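Local coordinates for NUDIX hydrolase (Nitrosomonas europaea, PDB 2B0V), which probably hydrolyses nucleoside di- and triphosphates, and perhaps thiamine diphosphate, with magnesium as cofactor, as a Nudix hydrolase of the NudJ subfamily, at residues A[19-24]-A[134-139]; A[34-39]-A[84-89]; A[57-62]-A[104-109]; A[122-125]-A[129-132]. All coordinates share one frame; numbering follows the deposited sequence.

Contact 1. Residues A[19-24]-A[134-139]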
loop_
_atom_site.group_PDB
_atom_site.type_symbol
_atom_site.label_atom_id
_atom_site.label_comp_id
_atom_site.label_asym_id
_atom_site.label_seq_id
_atom_site.Cartn_x
_atom_site.Cartn_y
_atom_site.Cartn_z
ATOM N N ASP A 19 -7.831 -14.978 -2.730
ATOM C CA ASP A 19 -7.057 -15.302 -1.512
ATOM C C ASP A 19 -5.542 -15.080 -1.668
ATOM O O ASP A 19 -4.764 -15.521 -0.834
ATOM C CB ASP A 19 -7.377 -16.725 -0.988
ATOM C CG ASP A 19 -8.872 -16.982 -0.901
ATOM O OD1 ASP A 19 -9.559 -16.249 -0.166
ATOM O OD2 ASP A 19 -9.363 -17.889 -1.595
ATOM N N LYS A 20 -5.143 -14.357 -2.714
ATOM C CA LYS A 20 -3.764 -13.865 -2.840
ATOM C C LYS A 20 -3.711 -12.346 -2.877
ATOM O O LYS A 20 -4.679 -11.690 -3.313
ATOM C CB LYS A 20 -3.121 -14.414 -4.099
ATOM C CG LYS A 20 -3.102 -15.936 -4.141
ATOM C CD LYS A 20 -2.181 -16.398 -5.202
ATOM C CE LYS A 20 -2.181 -17.924 -5.341
ATOM N NZ LYS A 20 -3.558 -18.356 -5.719
ATOM N N TYR A 21 -2.596 -11.788 -2.416
ATOM C CA TYR A 21 -2.452 -10.331 -2.319
ATOM C C TYR A 21 -1.315 -9.845 -3.200
ATOM O O TYR A 21 -0.241 -10.430 -3.191
ATOM C CB TYR A 21 -2.164 -9.912 -0.880
ATOM C CG TYR A 21 -3.282 -10.246 0.075
ATOM C CD1 TYR A 21 -4.260 -9.303 0.364
ATOM C CD2 TYR A 21 -3.356 -11.500 0.684
ATOM C CE1 TYR A 21 -5.307 -9.597 1.250
ATOM C CE2 TYR A 21 -4.393 -11.813 1.576
ATOM C CZ TYR A 21 -5.362 -10.863 1.849
ATOM O OH TYR A 21 -6.382 -11.175 2.725
ATOM N N LEU A 22 -1.552 -8.748 -3.941
ATOM C CA LEU A 22 -0.500 -8.128 -4.729
ATOM C C LEU A 22 0.398 -7.272 -3.824
ATOM O O LEU A 22 -0.046 -6.227 -3.294
ATOM C CB LEU A 22 -1.102 -7.219 -5.831
ATOM C CG LEU A 22 -0.119 -6.641 -6.851
ATOM C CD1 LEU A 22 0.689 -7.716 -7.603
ATOM C CD2 LEU A 22 -0.921 -5.719 -7.820
ATOM N N LEU A 23 1.665 -7.698 -3.695
ATOM C CA LEU A 23 2.637 -7.047 -2.834
ATOM C C LEU A 23 3.861 -6.744 -3.624
ATOM O O LEU A 23 4.062 -7.294 -4.726
ATOM C CB LEU A 23 3.020 -7.957 -1.656
ATOM C CG LEU A 23 1.891 -8.367 -0.688
ATOM C CD1 LEU A 23 2.396 -9.389 0.391
ATOM C CD2 LEU A 23 1.177 -7.132 -0.033
ATOM N N VAL A 24 4.726 -5.932 -3.049
ATOM C CA VAL A 24 5.993 -5.656 -3.708
ATOM C C VAL A 24 7.147 -6.123 -2.843
ATOM O O VAL A 24 7.072 -6.036 -1.619
ATOM C CB VAL A 24 6.175 -4.153 -4.074
ATOM C CG1 VAL A 24 5.142 -3.714 -5.122
ATOM C CG2 VAL A 24 6.127 -3.277 -2.832
ATOM N N GLU A 134 -4.733 -8.297 8.033
ATOM C CA GLU A 134 -5.603 -8.833 9.089
ATOM C C GLU A 134 -6.910 -8.067 9.193
ATOM O O GLU A 134 -7.972 -8.668 9.207
ATOM C CB GLU A 134 -4.865 -8.848 10.429
ATOM C CG GLU A 134 -3.689 -9.858 10.375
ATOM C CD GLU A 134 -2.810 -9.825 11.621
ATOM O OE1 GLU A 134 -2.729 -8.776 12.302
ATOM O OE2 GLU A 134 -2.171 -10.858 11.891
ATOM N N ASP A 135 -6.815 -6.738 9.189
ATOM C CA ASP A 135 -7.979 -5.884 9.312
ATOM C C ASP A 135 -8.889 -6.061 8.087
ATOM O O ASP A 135 -10.105 -6.184 8.228
ATOM C CB ASP A 135 -7.528 -4.444 9.520
ATOM C CG ASP A 135 -6.908 -4.226 10.900
ATOM O OD1 ASP A 135 -7.109 -5.094 11.776
ATOM O OD2 ASP A 135 -6.259 -3.176 11.130
ATOM N N TYR A 136 -8.294 -6.140 6.900
ATOM C CA TYR A 136 -9.048 -6.371 5.674
ATOM C C TYR A 136 -9.775 -7.725 5.757
ATOM O O TYR A 136 -10.981 -7.831 5.437
ATOM C CB TYR A 136 -8.098 -6.378 4.473
ATOM C CG TYR A 136 -8.750 -6.871 3.204
ATOM C CD1 TYR A 136 -9.610 -6.054 2.472
ATOM C CD2 TYR A 136 -8.507 -8.165 2.745
ATOM C CE1 TYR A 136 -10.218 -6.509 1.333
ATOM C CE2 TYR A 136 -9.115 -8.641 1.578
ATOM C CZ TYR A 136 -9.962 -7.801 0.878
ATOM O OH TYR A 136 -10.568 -8.280 -0.266
ATOM N N HIS A 137 -9.048 -8.741 6.207
ATOM C CA HIS A 137 -9.613 -10.091 6.338
ATOM C C HIS A 137 -10.724 -10.126 7.378
ATOM O O HIS A 137 -11.689 -10.887 7.232
ATOM C CB HIS A 137 -8.529 -11.116 6.698
ATOM C CG HIS A 137 -8.982 -12.540 6.579
ATOM N ND1 HIS A 137 -8.828 -13.272 5.421
ATOM C CD2 HIS A 137 -9.596 -13.359 7.466
ATOM C CE1 HIS A 137 -9.316 -14.490 5.602
ATOM N NE2 HIS A 137 -9.784 -14.569 6.836
ATOM N N ALA A 138 -10.587 -9.314 8.422
ATOM C CA ALA A 138 -11.586 -9.187 9.489
ATOM C C ALA A 138 -12.842 -8.429 9.056
ATOM O O ALA A 138 -13.733 -8.175 9.881
ATOM C CB ALA A 138 -10.966 -8.521 10.731
ATOM N N GLY A 139 -12.931 -8.054 7.784
ATOM C CA GLY A 139 -14.158 -7.454 7.274
ATOM C C GLY A 139 -14.224 -5.960 7.497
ATOM O O GLY A 139 -15.315 -5.346 7.452
HETATM O O HOH W 1 -8.995 -11.867 3.079
#
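Tyr21 and Tyr136 meet at the edges of their rings, where a side chain of strand 20-26 reaches the last turn of helix 128-137. Tyr21 brings its CE1 edge and its hydroxyl. Its OH is 3.7 Å from Tyr136 CD2, and its CE1 is 3.8 Å from the same carbon. Neither ring covers a face of the other. On the helix, CG of Tyr136 is anti to the backbone N (chi1 169°), which swings the ring out toward the strand. The far end of Tyr136 is held separately, by a hydrogen bond from its hydroxyl group to Glu16. The polar link across the contact is a water. It lies 2.7 Å from Tyr21 OH and 2.7 Å from His137 ND1, close to the exposed imidazole. The helix ends just beyond, in a Schellman motif with Gly139 at positive phi. Replacing Tyr21 with a phenylalanine would probably leave the bridging water without its strand partner, so that the His137 ring is less firmly tied to the sheet. The chemistry is therefore mixed. The ring edges pack through the Tyr21 hydroxyl and CE1, and one water adds a polar tie on the His137 side.

Contact 2. Residues A[34-39]-A[84-89]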
loop_
_atom_site.group_PDB
_atom_site.type_symbol
_atom_site.label_atom_id
_atom_site.label_comp_id
_atom_site.label_asym_id
_atom_site.label_seq_id
_atom_site.Cartn_x
_atom_site.Cartn_y
_atom_site.Cartn_z
ATOM N N LYS A 34 12.641 -6.098 1.264
ATOM C CA LYS A 34 11.523 -6.071 2.185
ATOM C C LYS A 34 10.244 -6.328 1.401
ATOM O O LYS A 34 10.172 -6.017 0.201
ATOM C CB LYS A 34 11.418 -4.710 2.900
ATOM C CG LYS A 34 12.656 -4.310 3.736
ATOM C CD LYS A 34 12.890 -5.291 4.903
ATOM C CE LYS A 34 14.164 -4.938 5.654
ATOM N NZ LYS A 34 14.370 -5.835 6.847
ATOM N N LEU A 35 9.264 -6.920 2.055
ATOM C CA LEU A 35 7.914 -7.103 1.485
ATOM C C LEU A 35 6.953 -6.017 2.010
ATOM O O LEU A 35 6.956 -5.676 3.202
ATOM C CB LEU A 35 7.397 -8.472 1.928
ATOM C CG LEU A 35 6.153 -8.994 1.228
ATOM C CD1 LEU A 35 6.479 -9.288 -0.246
ATOM C CD2 LEU A 35 5.645 -10.257 1.980
ATOM N N ASN A 36 6.091 -5.514 1.132
ATOM C CA ASN A 36 5.196 -4.426 1.532
ATOM C C ASN A 36 3.978 -4.387 0.610
ATOM O O ASN A 36 4.005 -4.928 -0.497
ATOM C CB ASN A 36 5.950 -3.078 1.449
ATOM C CG ASN A 36 5.288 -1.933 2.247
ATOM O OD1 ASN A 36 4.328 -2.116 2.979
ATOM N ND2 ASN A 36 5.874 -0.738 2.123
ATOM N N GLN A 37 2.888 -3.766 1.046
ATOM C CA GLN A 37 1.854 -3.373 0.076
ATOM C C GLN A 37 2.437 -2.326 -0.893
ATOM O O GLN A 37 3.389 -1.625 -0.521
ATOM C CB GLN A 37 0.676 -2.720 0.804
ATOM C CG GLN A 37 -0.303 -3.672 1.447
ATOM C CD GLN A 37 0.237 -4.182 2.800
ATOM O OE1 GLN A 37 1.020 -3.494 3.493
ATOM N NE2 GLN A 37 -0.233 -5.354 3.197
ATOM N N PRO A 38 1.838 -2.174 -2.092
ATOM C CA PRO A 38 2.096 -0.987 -2.901
ATOM C C PRO A 38 1.730 0.227 -2.041
ATOM O O PRO A 38 0.631 0.270 -1.476
ATOM C CB PRO A 38 1.065 -1.124 -4.041
ATOM C CG PRO A 38 0.912 -2.570 -4.187
ATOM C CD PRO A 38 0.828 -3.042 -2.713
ATOM N N ALA A 39 2.654 1.164 -1.854
ATOM C CA ALA A 39 2.459 2.189 -0.798
ATOM C C ALA A 39 3.417 3.305 -1.054
ATOM O O ALA A 39 4.367 3.124 -1.780
ATOM C CB ALA A 39 2.766 1.620 0.611
ATOM N N TYR A 84 4.050 8.243 11.107
ATOM C CA TYR A 84 3.332 8.082 9.865
ATOM C C TYR A 84 1.845 7.989 10.143
ATOM O O TYR A 84 1.444 7.521 11.213
ATOM C CB TYR A 84 3.744 6.766 9.184
ATOM C CG TYR A 84 5.167 6.732 8.723
ATOM C CD1 TYR A 84 5.529 7.261 7.475
ATOM C CD2 TYR A 84 6.161 6.176 9.529
ATOM C CE1 TYR A 84 6.874 7.230 7.043
ATOM C CE2 TYR A 84 7.506 6.136 9.101
ATOM C CZ TYR A 84 7.841 6.662 7.872
ATOM O OH TYR A 84 9.162 6.624 7.476
ATOM N N LEU A 85 1.069 8.458 9.173
ATOM C CA LEU A 85 -0.359 8.240 9.155
ATOM C C LEU A 85 -0.680 7.557 7.815
ATOM O O LEU A 85 -0.673 8.211 6.754
ATOM C CB LEU A 85 -1.077 9.598 9.284
ATOM C CG LEU A 85 -2.568 9.539 9.519
ATOM C CD1 LEU A 85 -2.960 8.828 10.833
ATOM C CD2 LEU A 85 -3.092 10.993 9.523
ATOM N N ARG A 86 -0.949 6.243 7.878
ATOM C CA ARG A 86 -1.090 5.437 6.683
ATOM C C ARG A 86 -2.549 5.183 6.404
ATOM O O ARG A 86 -3.214 4.470 7.168
ATOM C CB ARG A 86 -0.405 4.072 6.851
ATOM C CG ARG A 86 -0.673 3.103 5.666
ATOM C CD ARG A 86 -0.136 1.659 5.996
ATOM N NE ARG A 86 1.098 1.386 5.250
ATOM C CZ ARG A 86 1.464 0.221 4.718
ATOM N NH1 ARG A 86 0.722 -0.863 4.813
ATOM N NH2 ARG A 86 2.598 0.165 4.030
ATOM N N PHE A 87 -3.057 5.769 5.315
ATOM C CA PHE A 87 -4.445 5.484 4.878
ATOM C C PHE A 87 -4.411 4.285 3.979
ATOM O O PHE A 87 -3.759 4.351 2.949
ATOM C CB PHE A 87 -4.966 6.646 4.056
ATOM C CG PHE A 87 -5.274 7.880 4.889
ATOM C CD1 PHE A 87 -6.607 8.214 5.196
ATOM C CD2 PHE A 87 -4.219 8.695 5.363
ATOM C CE1 PHE A 87 -6.894 9.358 5.987
ATOM C CE2 PHE A 87 -4.489 9.850 6.160
ATOM C CZ PHE A 87 -5.822 10.176 6.471
ATOM N N THR A 88 -5.159 3.230 4.348
ATOM C CA THR A 88 -5.064 1.952 3.608
ATOM C C THR A 88 -6.409 1.733 2.944
ATOM O O THR A 88 -7.455 1.890 3.582
ATOM C CB THR A 88 -4.771 0.815 4.585
ATOM O OG1 THR A 88 -3.589 1.147 5.328
ATOM C CG2 THR A 88 -4.539 -0.446 3.817
ATOM N N PHE A 89 -6.361 1.374 1.663
ATOM C CA PHE A 89 -7.583 1.143 0.879
ATOM C C PHE A 89 -7.574 -0.246 0.299
ATOM O O PHE A 89 -6.491 -0.779 -0.009
ATOM C CB PHE A 89 -7.648 2.140 -0.289
ATOM C CG PHE A 89 -7.690 3.551 0.179
ATOM C CD1 PHE A 89 -8.911 4.171 0.396
ATOM C CD2 PHE A 89 -6.494 4.261 0.395
ATOM C CE1 PHE A 89 -8.946 5.499 0.847
ATOM C CE2 PHE A 89 -6.517 5.558 0.826
ATOM C CZ PHE A 89 -7.736 6.181 1.055
HETATM O O HOH W 2 5.272 1.799 3.521
#
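In the mixed sheet of the Nudix fold, Arg86 of strand 82-96 reaches across to strand 34-36 and the turn that follows it. Asn36 and Gln37 supply the acceptors. The Arg86 chain runs extended through chi1 and chi2, then bends at chi3 (-106°) to present the edge of its guanidinium. NH2 donates to Asn36 OD1 at 3.0 Å. The bond meets a lone pair in the carbonyl plane, and the amide and guanidinium are nearly coplanar. NH1 donates to Gln37 OE1, also at 3.0 Å, with an N-H...O angle of 161°. Here the two planes stand 85° apart, and the donor sits above the Gln37 carbonyl plane. A water accepts from Asn36 ND2 at 3.0 Å and from Arg86 NH2 at 3.2 Å, closing a small ring of bonds on the Asn36 side. Two amides and a water thus fix the rotation of a buried guanidinium. Ala39 CB packs obliquely near it, 3.7 Å from NH2. The amide nitrogens have further partners: Asn36 ND2 donates to Glu26, and Gln37 NE2 to the carbonyl of Val129 in helix 128-137. Strand 8-17 packs on Arg86 through Thr10 and Ala12, strand 62-77 through Trp75, and helix 128-137 through Cys132.

Contact 3. Residues A[57-62]-A[104-109]. With EDO (1,2-ethanediol), chain D.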
loop_
_atom_site.group_PDB
_atom_site.type_symbol
_atom_site.label_atom_id
_atom_site.label_comp_id
_atom_site.label_asym_id
_atom_site.label_seq_id
_atom_site.Cartn_x
_atom_site.Cartn_y
_atom_site.Cartn_z
ATOM N N LEU A 57 -0.077 2.010 -9.390
ATOM C CA LEU A 57 0.450 2.029 -10.751
ATOM C C LEU A 57 1.975 2.145 -10.804
ATOM O O LEU A 57 2.635 1.395 -11.580
ATOM C CB LEU A 57 -0.245 3.154 -11.531
ATOM C CG LEU A 57 0.207 3.388 -12.962
ATOM C CD1 LEU A 57 -0.092 2.152 -13.806
ATOM C CD2 LEU A 57 -0.452 4.616 -13.542
ATOM N N GLU A 58 2.537 3.078 -10.019
ATOM C CA GLU A 58 3.977 3.358 -10.086
ATOM C C GLU A 58 4.838 2.214 -9.574
ATOM O O GLU A 58 5.989 2.040 -10.033
ATOM C CB GLU A 58 4.330 4.632 -9.329
ATOM C CG GLU A 58 3.707 5.836 -10.025
ATOM C CD GLU A 58 4.033 7.192 -9.398
ATOM O OE1 GLU A 58 4.398 7.222 -8.207
ATOM O OE2 GLU A 58 3.882 8.214 -10.132
ATOM N N GLU A 59 4.293 1.455 -8.628
ATOM C CA GLU A 59 5.053 0.365 -7.965
ATOM C C GLU A 59 4.795 -1.022 -8.565
ATOM O O GLU A 59 5.594 -1.940 -8.353
ATOM C CB GLU A 59 4.802 0.362 -6.453
ATOM C CG GLU A 59 5.267 1.618 -5.770
ATOM C CD GLU A 59 5.604 1.364 -4.299
ATOM O OE1 GLU A 59 4.945 0.496 -3.674
ATOM O OE2 GLU A 59 6.528 2.031 -3.777
ATOM N N THR A 60 3.648 -1.203 -9.231
ATOM C CA THR A 60 3.276 -2.522 -9.741
ATOM C C THR A 60 2.962 -2.616 -11.227
ATOM O O THR A 60 2.867 -3.737 -11.748
ATOM C CB THR A 60 2.073 -3.132 -9.001
ATOM O OG1 THR A 60 0.861 -2.517 -9.465
ATOM C CG2 THR A 60 2.202 -2.970 -7.512
ATOM N N GLY A 61 2.751 -1.476 -11.884
ATOM C CA GLY A 61 2.349 -1.478 -13.301
ATOM C C GLY A 61 0.905 -1.898 -13.535
ATOM O O GLY A 61 0.448 -2.020 -14.666
ATOM N N HIS A 62 0.149 -2.056 -12.452
ATOM C CA HIS A 62 -1.290 -2.291 -12.538
ATOM C C HIS A 62 -2.083 -1.005 -12.232
ATOM O O HIS A 62 -1.731 -0.290 -11.313
ATOM C CB HIS A 62 -1.677 -3.300 -11.453
ATOM C CG HIS A 62 -1.115 -4.668 -11.638
ATOM N ND1 HIS A 62 0.225 -4.971 -11.469
ATOM C CD2 HIS A 62 -1.722 -5.827 -11.987
ATOM C CE1 HIS A 62 0.408 -6.259 -11.711
ATOM N NE2 HIS A 62 -0.763 -6.804 -11.979
ATOM N N THR A 104 12.135 2.908 -9.161
ATOM C CA THR A 104 13.430 2.386 -8.762
ATOM C C THR A 104 13.301 1.965 -7.316
ATOM O O THR A 104 12.664 2.664 -6.510
ATOM C CB THR A 104 14.539 3.443 -8.938
ATOM O OG1 THR A 104 14.522 3.901 -10.282
ATOM C CG2 THR A 104 15.909 2.852 -8.665
ATOM N N GLY A 105 13.844 0.792 -7.017
ATOM C CA GLY A 105 13.777 0.247 -5.641
ATOM C C GLY A 105 12.810 -0.921 -5.553
ATOM O O GLY A 105 12.868 -1.716 -4.593
ATOM N N ILE A 106 11.912 -1.025 -6.526
ATOM C CA ILE A 106 11.004 -2.169 -6.619
ATOM C C ILE A 106 11.751 -3.323 -7.297
ATOM O O ILE A 106 12.212 -3.207 -8.443
ATOM C CB ILE A 106 9.668 -1.846 -7.388
ATOM C CG1 ILE A 106 8.865 -0.704 -6.729
ATOM C CG2 ILE A 106 8.784 -3.075 -7.500
ATOM C CD1 ILE A 106 8.477 -1.007 -5.284
ATOM N N VAL A 107 11.889 -4.431 -6.582
ATOM C CA VAL A 107 12.498 -5.639 -7.176
ATOM C C VAL A 107 11.493 -6.369 -8.067
ATOM O O VAL A 107 11.774 -6.667 -9.254
ATOM C CB VAL A 107 13.040 -6.575 -6.081
ATOM C CG1 VAL A 107 13.591 -7.862 -6.747
ATOM C CG2 VAL A 107 14.123 -5.859 -5.215
ATOM N N ARG A 108 10.309 -6.611 -7.524
ATOM C CA ARG A 108 9.223 -7.195 -8.304
ATOM C C ARG A 108 7.902 -7.054 -7.557
ATOM O O ARG A 108 7.863 -6.829 -6.338
ATOM C CB ARG A 108 9.508 -8.655 -8.697
ATOM C CG ARG A 108 9.692 -9.603 -7.557
ATOM C CD ARG A 108 10.163 -10.997 -8.040
ATOM N NE ARG A 108 11.572 -11.001 -8.427
ATOM C CZ ARG A 108 12.603 -11.157 -7.599
ATOM N NH1 ARG A 108 12.422 -11.337 -6.290
ATOM N NH2 ARG A 108 13.841 -11.129 -8.090
ATOM N N ALA A 109 6.812 -7.090 -8.314
ATOM C CA ALA A 109 5.480 -7.092 -7.700
ATOM C C ALA A 109 4.912 -8.457 -8.021
ATOM O O ALA A 109 5.021 -8.897 -9.183
ATOM C CB ALA A 109 4.608 -5.973 -8.303
HETATM C C1 EDO D . 7.018 2.777 -1.329
HETATM O O1 EDO D . 6.843 2.340 0.057
HETATM C C2 EDO D . 7.265 4.286 -1.551
HETATM O O2 EDO D . 6.855 4.791 -2.862
#
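Thr60 OG1 is gripped by three groups at the end of helix 48-60, while CB and CG2 of the same side chain rest on Ala109. The hydroxyl is bonded to the carbonyl of Val56, one turn back in the helix. It also accepts from His62 N at 3.1 Å, an ST turn, and from His62 ND1 at 3.2 Å. Residues 40-61 form the Nudix box, whose acidic helix is in this family the magnesium-binding element. The chain leaves that helix at Gly61, which takes positive phi. His62 ND1 reaches back to Thr60 O as well, at 2.9 Å, from above the carbonyl plane. Across the contact there is no hydrogen bond; Ile106 and Ala109 of strand 106-113 pack on the helix end with methyl groups. A classic beta bulge at Val107 and Arg108, opposite Glu25, lies between them. Ile106 crosses Glu59 at about a right angle, and its CD1 lies 3.9 Å from Glu59 CD. The Glu59 chain is extended, and its OE1 accepts from Ala39 N, which ties the helix to strand 39-41. An ethanediol, probably from the crystallisation liquor, lies by OE2, but that placement is doubtful. Glu59 O is buried here without a polar partner, and Ile106 CG2 lies 3.5 Å from it.

Contact 4. Residues A[122-125]-A[129-132]. With EDO (1,2-ethanediol), chain D.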
loop_
_atom_site.group_PDB
_atom_site.type_symbol
_atom_site.label_atom_id
_atom_site.label_comp_id
_atom_site.label_asym_id
_atom_site.label_seq_id
_atom_site.Cartn_x
_atom_site.Cartn_y
_atom_site.Cartn_z
ATOM N N ALA A 122 9.540 -11.797 8.982
ATOM C CA ALA A 122 10.788 -11.116 9.342
ATOM C C ALA A 122 11.277 -10.083 8.302
ATOM O O ALA A 122 12.008 -9.153 8.668
ATOM C CB ALA A 122 11.902 -12.130 9.705
HETATM N N MSE A 123 10.866 -10.226 7.037
HETATM C CA MSE A 123 11.291 -9.275 5.977
HETATM C C MSE A 123 10.154 -8.303 5.610
HETATM O O MSE A 123 10.284 -7.536 4.660
HETATM C CB MSE A 123 11.855 -9.987 4.741
HETATM C CG MSE A 123 10.860 -10.842 4.012
HETATM SE SE MSE A 123 11.662 -11.723 2.438
HETATM C CE MSE A 123 11.421 -10.257 1.223
ATOM N N HIS A 124 9.060 -8.290 6.378
ATOM C CA HIS A 124 8.042 -7.255 6.133
ATOM C C HIS A 124 8.658 -5.884 6.407
ATOM O O HIS A 124 9.416 -5.700 7.386
ATOM C CB HIS A 124 6.841 -7.429 7.030
ATOM C CG HIS A 124 5.999 -8.607 6.697
ATOM N ND1 HIS A 124 4.791 -8.835 7.313
ATOM C CD2 HIS A 124 6.175 -9.617 5.814
ATOM C CE1 HIS A 124 4.273 -9.960 6.858
ATOM N NE2 HIS A 124 5.086 -10.451 5.943
ATOM N N ARG A 125 8.286 -4.909 5.576
ATOM C CA ARG A 125 8.810 -3.566 5.763
ATOM C C ARG A 125 8.454 -2.980 7.145
ATOM O O ARG A 125 9.300 -2.378 7.803
ATOM C CB ARG A 125 8.360 -2.651 4.623
ATOM C CG ARG A 125 8.715 -1.195 4.821
ATOM C CD ARG A 125 9.747 -0.768 3.847
ATOM N NE ARG A 125 10.157 0.647 3.951
ATOM C CZ ARG A 125 9.863 1.604 3.061
ATOM N NH1 ARG A 125 9.108 1.340 1.984
ATOM N NH2 ARG A 125 10.328 2.849 3.248
ATOM N N VAL A 129 2.297 -4.227 7.471
ATOM C CA VAL A 129 2.096 -5.088 6.302
ATOM C C VAL A 129 1.135 -6.182 6.703
ATOM O O VAL A 129 0.136 -6.459 6.002
ATOM C CB VAL A 129 3.421 -5.685 5.792
ATOM C CG1 VAL A 129 3.156 -6.584 4.619
ATOM C CG2 VAL A 129 4.336 -4.551 5.347
HETATM N N MSE A 130 1.418 -6.820 7.843
HETATM C CA MSE A 130 0.539 -7.872 8.303
HETATM C C MSE A 130 -0.769 -7.306 8.862
HETATM O O MSE A 130 -1.862 -7.837 8.594
HETATM C CB MSE A 130 1.275 -8.730 9.363
HETATM C CG MSE A 130 0.583 -10.006 9.734
HETATM SE SE MSE A 130 0.850 -11.314 8.277
HETATM C CE MSE A 130 -0.953 -11.178 7.676
ATOM N N GLN A 131 -0.675 -6.221 9.627
ATOM C CA GLN A 131 -1.882 -5.697 10.303
ATOM C C GLN A 131 -2.943 -5.275 9.288
ATOM O O GLN A 131 -4.151 -5.546 9.477
ATOM C CB GLN A 131 -1.558 -4.521 11.232
ATOM C CG GLN A 131 -2.757 -4.127 12.135
ATOM C CD GLN A 131 -3.212 -5.297 13.002
ATOM O OE1 GLN A 131 -4.371 -5.717 12.971
ATOM N NE2 GLN A 131 -2.282 -5.876 13.700
ATOM N N CYS A 132 -2.518 -4.594 8.217
ATOM C CA CYS A 132 -3.451 -4.098 7.173
ATOM C C CYS A 132 -4.223 -5.271 6.543
ATOM O O CYS A 132 -5.415 -5.208 6.262
ATOM C CB CYS A 132 -2.682 -3.253 6.131
ATOM S SG CYS A 132 -2.018 -1.662 6.792
HETATM C C1 EDO D . 7.018 2.777 -1.329
HETATM O O1 EDO D . 6.843 2.340 0.057
HETATM C C2 EDO D . 7.265 4.286 -1.551
HETATM O O2 EDO D . 6.855 4.791 -2.862
HETATM O O HOH W 3 4.004 -6.975 9.149
#
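A short 3-10 segment runs into a loop that turns back on the start of helix 128-137, and the CA atoms of His124 and Val129 come within 6.3 Å of each other. His124 is the main side chain on the loop. Its CG lies beside the backbone N (chi1 -71°), which turns the ring toward the first turn of the helix. Val129 CG1 sits over one face, 4.1 Å from the ring centroid and 18° off the normal, a CH-pi contact. Met130, a selenomethionine, comes instead at the edge. Its SE lies in the ring plane, 3.9 Å from His124 CE1, a sulfur-aromatic type of contact. A water in the same plane lies 2.7 Å from His124 ND1 and accepts from Met130 N at 2.9 Å. It thereby meets a backbone N-H of the first helical turn. The other ring nitrogen, NE2, is bonded to the carbonyl of Ile117 in helix 114-119. Val129 CG2 packs against the backbone N of Arg125. The Arg125 side chain turns away to a salt bridge with Glu26, and its NH1 makes a weak bond to an ethanediol, probably from the crystallisation liquor. A leucine in place of His124 would probably leave the water and the Ile117 carbonyl without their ring partners, and so weaken the tie between the two helices. One imidazole thus does double duty: its face and edge pack on apolar atoms, while NE2 bonds to helix 114-119 directly and ND1 reaches helix 128-137 through the water.

The centre of contact 2 lies about 3 Å from the centre of the chain. The centres of the other three lie about 11 Å from it. Contact 4 is also buried, though farther out; contacts 1 and 3 are partly buried. The chemistry of contact 2 is direct hydrogen bonding by a buried arginine. Contacts 1 and 4 both use helix 128-137, at its end and its start, and both combine ring packing with a single bridging water. Contact 3 has no hydrogen bond across its segments and belongs to the Nudix box helix. Backbone pairing of Val24 with Asn36 links contacts 1 and 2, and Glu59 links contact 3 to contact 2. Leu35 pairs with Met123 and Arg125 of the loop in contact 4. Contacts 3 and 4 do not touch, though both adjoin the same ethanediol.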